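Beta-hydroxyacyl-(Acyl-carrier-protein) dehydratase FabA/FabZ (Xenorhabdus doucetiae, PDB 6QSR) probably acts as a hotdog-fold 3-hydroxyacyl-ACP dehydratase, a lyase that works as a heterocomplex in the biosynthesis of aryl polyene pigments. Local coordinates at residues G72-M83 with A120-M131. Residues are numbered along the deposited sequence; the frame is centred on the assembly and turned at random.
Sequences GHLPGWFAIEMM and AFTQGSVLDIQM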
loop_
_atom_site.group_PDB
_atom_site.type_symbol
_atom_site.label_atom_id
_atom_site.label_comp_id
_atom_site.label_asym_id
_atom_site.label_seq_id
_atom_site.Cartn_x
_atom_site.Cartn_y
_atom_site.Cartn_z
ATOM N N GLY B 72 -11.419 6.115 14.652
ATOM C CA GLY B 72 -10.208 5.650 15.344
ATOM C C GLY B 72 -9.612 4.330 14.864
ATOM O O GLY B 72 -8.696 3.801 15.512
ATOM N N HIS B 73 -10.104 3.802 13.736
ATOM C CA HIS B 73 -9.668 2.496 13.222
ATOM C C HIS B 73 -8.823 2.619 11.957
ATOM O O HIS B 73 -8.970 3.575 11.204
ATOM C CB HIS B 73 -10.881 1.585 12.972
ATOM C CG HIS B 73 -11.829 1.528 14.127
ATOM N ND1 HIS B 73 -11.405 1.324 15.424
ATOM C CD2 HIS B 73 -13.173 1.676 14.190
ATOM C CE1 HIS B 73 -12.445 1.338 16.234
ATOM N NE2 HIS B 73 -13.530 1.552 15.512
ATOM N N LEU B 74 -7.917 1.658 11.762
ATOM C CA LEU B 74 -7.076 1.584 10.566
ATOM C C LEU B 74 -7.826 0.828 9.489
ATOM O O LEU B 74 -8.127 -0.347 9.674
ATOM C CB LEU B 74 -5.753 0.858 10.860
ATOM C CG LEU B 74 -4.791 0.733 9.665
ATOM C CD1 LEU B 74 -4.204 2.090 9.295
ATOM C CD2 LEU B 74 -3.698 -0.312 9.916
ATOM N N PRO B 75 -8.111 1.474 8.344
ATOM C CA PRO B 75 -8.821 0.750 7.292
ATOM C C PRO B 75 -8.081 -0.516 6.844
ATOM O O PRO B 75 -6.845 -0.541 6.835
ATOM C CB PRO B 75 -8.890 1.769 6.156
ATOM C CG PRO B 75 -8.868 3.084 6.838
ATOM C CD PRO B 75 -7.922 2.892 7.988
ATOM N N GLY B 76 -8.856 -1.548 6.494
ATOM C CA GLY B 76 -8.335 -2.851 6.094
ATOM C C GLY B 76 -7.354 -2.860 4.945
ATOM O O GLY B 76 -6.455 -3.688 4.915
ATOM N N TRP B 77 -7.540 -1.944 3.995
ATOM C CA TRP B 77 -6.660 -1.845 2.828
ATOM C C TRP B 77 -5.205 -1.478 3.127
ATOM O O TRP B 77 -4.309 -1.807 2.334
ATOM C CB TRP B 77 -7.247 -0.918 1.753
ATOM C CG TRP B 77 -7.543 0.498 2.162
ATOM C CD1 TRP B 77 -6.682 1.552 2.147
ATOM C CD2 TRP B 77 -8.814 1.022 2.570
ATOM N NE1 TRP B 77 -7.326 2.687 2.552
ATOM C CE2 TRP B 77 -8.638 2.394 2.812
ATOM C CE3 TRP B 77 -10.080 0.452 2.781
ATOM C CZ2 TRP B 77 -9.683 3.228 3.247
ATOM C CZ3 TRP B 77 -11.128 1.283 3.209
ATOM C CH2 TRP B 77 -10.919 2.655 3.435
ATOM N N PHE B 78 -4.949 -0.866 4.285
ATOM C CA PHE B 78 -3.565 -0.656 4.751
ATOM C C PHE B 78 -2.777 -1.953 5.035
ATOM O O PHE B 78 -1.560 -1.907 5.192
ATOM C CB PHE B 78 -3.525 0.287 5.966
ATOM C CG PHE B 78 -3.768 1.712 5.608
ATOM C CD1 PHE B 78 -2.714 2.532 5.240
ATOM C CD2 PHE B 78 -5.059 2.230 5.571
ATOM C CE1 PHE B 78 -2.941 3.844 4.865
ATOM C CE2 PHE B 78 -5.293 3.543 5.199
ATOM C CZ PHE B 78 -4.229 4.358 4.848
ATOM N N ALA B 79 -3.465 -3.096 5.116
ATOM C CA ALA B 79 -2.818 -4.403 5.141
ATOM C C ALA B 79 -1.758 -4.594 4.049
ATOM O O ALA B 79 -0.694 -5.162 4.311
ATOM C CB ALA B 79 -3.868 -5.512 5.052
ATOM N N ILE B 80 -2.032 -4.124 2.833
ATOM C CA ILE B 80 -1.056 -4.269 1.753
ATOM C C ILE B 80 0.235 -3.495 2.016
ATOM O O ILE B 80 1.321 -3.993 1.693
ATOM C CB ILE B 80 -1.605 -3.920 0.348
ATOM C CG1 ILE B 80 -2.105 -2.476 0.246
ATOM C CG2 ILE B 80 -2.707 -4.892 -0.016
ATOM C CD1 ILE B 80 -1.445 -1.665 -0.845
ATOM N N GLU B 81 0.122 -2.313 2.625
ATOM C CA GLU B 81 1.290 -1.488 2.946
ATOM C C GLU B 81 2.078 -2.044 4.130
ATOM O O GLU B 81 3.301 -1.979 4.133
ATOM C CB GLU B 81 0.889 -0.034 3.231
ATOM C CG GLU B 81 2.058 0.934 3.463
ATOM C CD GLU B 81 2.994 1.087 2.268
ATOM O OE1 GLU B 81 2.607 0.722 1.140
ATOM O OE2 GLU B 81 4.129 1.581 2.449
ATOM N N MET B 82 1.389 -2.561 5.142
ATOM C CA MET B 82 2.071 -3.223 6.247
ATOM C C MET B 82 2.797 -4.495 5.746
ATOM O O MET B 82 3.953 -4.730 6.088
ATOM C CB MET B 82 1.099 -3.519 7.394
ATOM C CG MET B 82 0.559 -2.263 8.094
ATOM S SD MET B 82 -0.533 -2.646 9.482
ATOM C CE MET B 82 -1.991 -3.141 8.577
ATOM N N MET B 83 2.136 -5.281 4.897
ATOM C CA MET B 83 2.762 -6.471 4.287
ATOM C C MET B 83 3.936 -6.125 3.372
ATOM O O MET B 83 4.978 -6.800 3.404
ATOM C CB MET B 83 1.720 -7.301 3.542
ATOM C CG MET B 83 0.810 -8.079 4.473
ATOM S SD MET B 83 -0.409 -9.068 3.579
ATOM C CE MET B 83 -1.739 -7.903 3.426
ATOM N N ALA B 120 -11.941 -2.796 9.009
ATOM C CA ALA B 120 -10.895 -1.977 9.631
ATOM C C ALA B 120 -10.302 -2.689 10.829
ATOM O O ALA B 120 -10.938 -3.581 11.413
ATOM C CB ALA B 120 -11.449 -0.620 10.044
ATOM N N PHE B 121 -9.074 -2.312 11.184
ATOM C CA PHE B 121 -8.422 -2.849 12.382
ATOM C C PHE B 121 -8.699 -1.919 13.551
ATOM O O PHE B 121 -8.364 -0.730 13.505
ATOM C CB PHE B 121 -6.915 -2.984 12.169
ATOM C CG PHE B 121 -6.542 -3.841 10.988
ATOM C CD1 PHE B 121 -6.161 -3.263 9.784
ATOM C CD2 PHE B 121 -6.567 -5.233 11.082
ATOM C CE1 PHE B 121 -5.812 -4.058 8.691
ATOM C CE2 PHE B 121 -6.215 -6.034 9.995
ATOM C CZ PHE B 121 -5.853 -5.438 8.796
ATOM N N THR B 122 -9.284 -2.467 14.613
ATOM C CA THR B 122 -9.743 -1.652 15.724
ATOM C C THR B 122 -8.570 -1.099 16.531
ATOM O O THR B 122 -7.522 -1.739 16.666
ATOM C CB THR B 122 -10.728 -2.419 16.634
ATOM O OG1 THR B 122 -10.128 -3.634 17.069
ATOM C CG2 THR B 122 -12.007 -2.752 15.884
ATOM N N GLN B 123 -8.764 0.121 17.024
ATOM C CA GLN B 123 -7.874 0.785 17.972
ATOM C C GLN B 123 -7.499 -0.158 19.114
ATOM O O GLN B 123 -8.374 -0.810 19.683
ATOM C CB GLN B 123 -8.596 2.009 18.559
ATOM C CG GLN B 123 -7.701 2.975 19.310
ATOM C CD GLN B 123 -7.410 4.213 18.494
ATOM O OE1 GLN B 123 -8.241 5.129 18.413
ATOM N NE2 GLN B 123 -6.237 4.244 17.863
ATOM N N GLY B 124 -6.206 -0.235 19.428
ATOM C CA GLY B 124 -5.684 -1.160 20.444
ATOM C C GLY B 124 -5.225 -2.534 19.955
ATOM O O GLY B 124 -4.611 -3.281 20.718
ATOM N N SER B 125 -5.529 -2.885 18.706
ATOM C CA SER B 125 -5.097 -4.162 18.137
ATOM C C SER B 125 -3.584 -4.219 17.945
ATOM O O SER B 125 -2.997 -3.306 17.371
ATOM C CB SER B 125 -5.764 -4.414 16.786
ATOM O OG SER B 125 -7.170 -4.438 16.905
ATOM N N VAL B 126 -2.976 -5.296 18.435
ATOM C CA VAL B 126 -1.576 -5.615 18.180
ATOM C C VAL B 126 -1.539 -6.530 16.963
ATOM O O VAL B 126 -2.052 -7.645 17.007
ATOM C CB VAL B 126 -0.920 -6.267 19.413
ATOM C CG1 VAL B 126 0.544 -6.603 19.147
ATOM C CG2 VAL B 126 -1.041 -5.322 20.596
ATOM N N LEU B 127 -0.979 -6.027 15.862
ATOM C CA LEU B 127 -0.984 -6.739 14.583
ATOM C C LEU B 127 0.349 -7.435 14.306
ATOM O O LEU B 127 1.405 -6.811 14.375
ATOM C CB LEU B 127 -1.325 -5.761 13.444
ATOM C CG LEU B 127 -2.722 -5.130 13.538
ATOM C CD1 LEU B 127 -2.971 -4.274 12.314
ATOM C CD2 LEU B 127 -3.820 -6.183 13.680
ATOM N N ASP B 128 0.286 -8.726 13.995
ATOM C CA ASP B 128 1.467 -9.506 13.592
ATOM C C ASP B 128 1.456 -9.673 12.087
ATOM O O ASP B 128 0.531 -10.271 11.533
ATOM C CB ASP B 128 1.485 -10.878 14.270
ATOM C CG ASP B 128 1.787 -10.784 15.751
ATOM O OD1 ASP B 128 2.838 -10.207 16.109
ATOM O OD2 ASP B 128 0.968 -11.278 16.556
ATOM N N ILE B 129 2.480 -9.130 11.425
ATOM C CA ILE B 129 2.603 -9.231 9.977
ATOM C C ILE B 129 3.685 -10.273 9.658
ATOM O O ILE B 129 4.858 -10.080 9.976
ATOM C CB ILE B 129 2.906 -7.858 9.343
ATOM C CG1 ILE B 129 1.783 -6.854 9.678
ATOM C CG2 ILE B 129 3.018 -7.977 7.830
ATOM C CD1 ILE B 129 2.012 -6.054 10.936
ATOM N N GLN B 130 3.272 -11.387 9.054
ATOM C CA GLN B 130 4.164 -12.532 8.798
ATOM C C GLN B 130 4.168 -12.848 7.305
ATOM O O GLN B 130 3.130 -13.232 6.754
ATOM C CB GLN B 130 3.720 -13.745 9.619
ATOM C CG GLN B 130 4.062 -13.624 11.099
ATOM C CD GLN B 130 3.638 -14.832 11.920
ATOM O OE1 GLN B 130 4.349 -15.842 11.982
ATOM N NE2 GLN B 130 2.486 -14.725 12.578
ATOM N N MET B 131 5.321 -12.657 6.657
ATOM C CA MET B 131 5.480 -12.888 5.210
ATOM C C MET B 131 6.418 -14.080 4.941
ATOM O O MET B 131 7.453 -14.220 5.602
ATOM C CB MET B 131 6.019 -11.636 4.506
ATOM C CG MET B 131 5.265 -10.333 4.792
ATOM S SD MET B 131 3.520 -10.450 4.350
ATOM C CE MET B 131 3.594 -10.405 2.557
#
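M82 CE comes up to F121 CE1 (3.9 Å) obliquely, the two side chains arriving from opposite directions. M82 runs extended as far as SD and bends only at chi3 (-75°), which brings this methyl up to the ring and sets it beside L127 CD1. The same L127 methyl sits over one face of F121, near the rim, whereas A79 CB packs against the ring edge, 4.2 Å from CZ. Further along the helix the side chains cross nearly at right angles: CG of M83 touches I129 CG2 and, at 3.6 Å, M131 SD. V155 and I147 of the main sheet close in on the same cluster.

In the strand ahead of the helix, L74 CD2 reaches F121 CD1 at 3.8 Å. Their backbones pair as antiparallel strands through two bonds, F121 N to L74 O (2.7 Å) and L74 N to F121 O (3.0 Å). Outermost, the H73 ring carries T122 CG2 over one face and takes a weak, long bond at its edge from Q123 N to ND1 (3.3 Å). Here the chain reverses in a type II turn, T122 to S125, where T122 O accepts from both N and OG of S125.

Strand 74-75, paired with 120-121, thus leads into the helix, while 120-121 turns back into strand 126-131, which 79-83 crosses at -61°: the central helix wrapped by a curved antiparallel sheet that defines the hotdog fold.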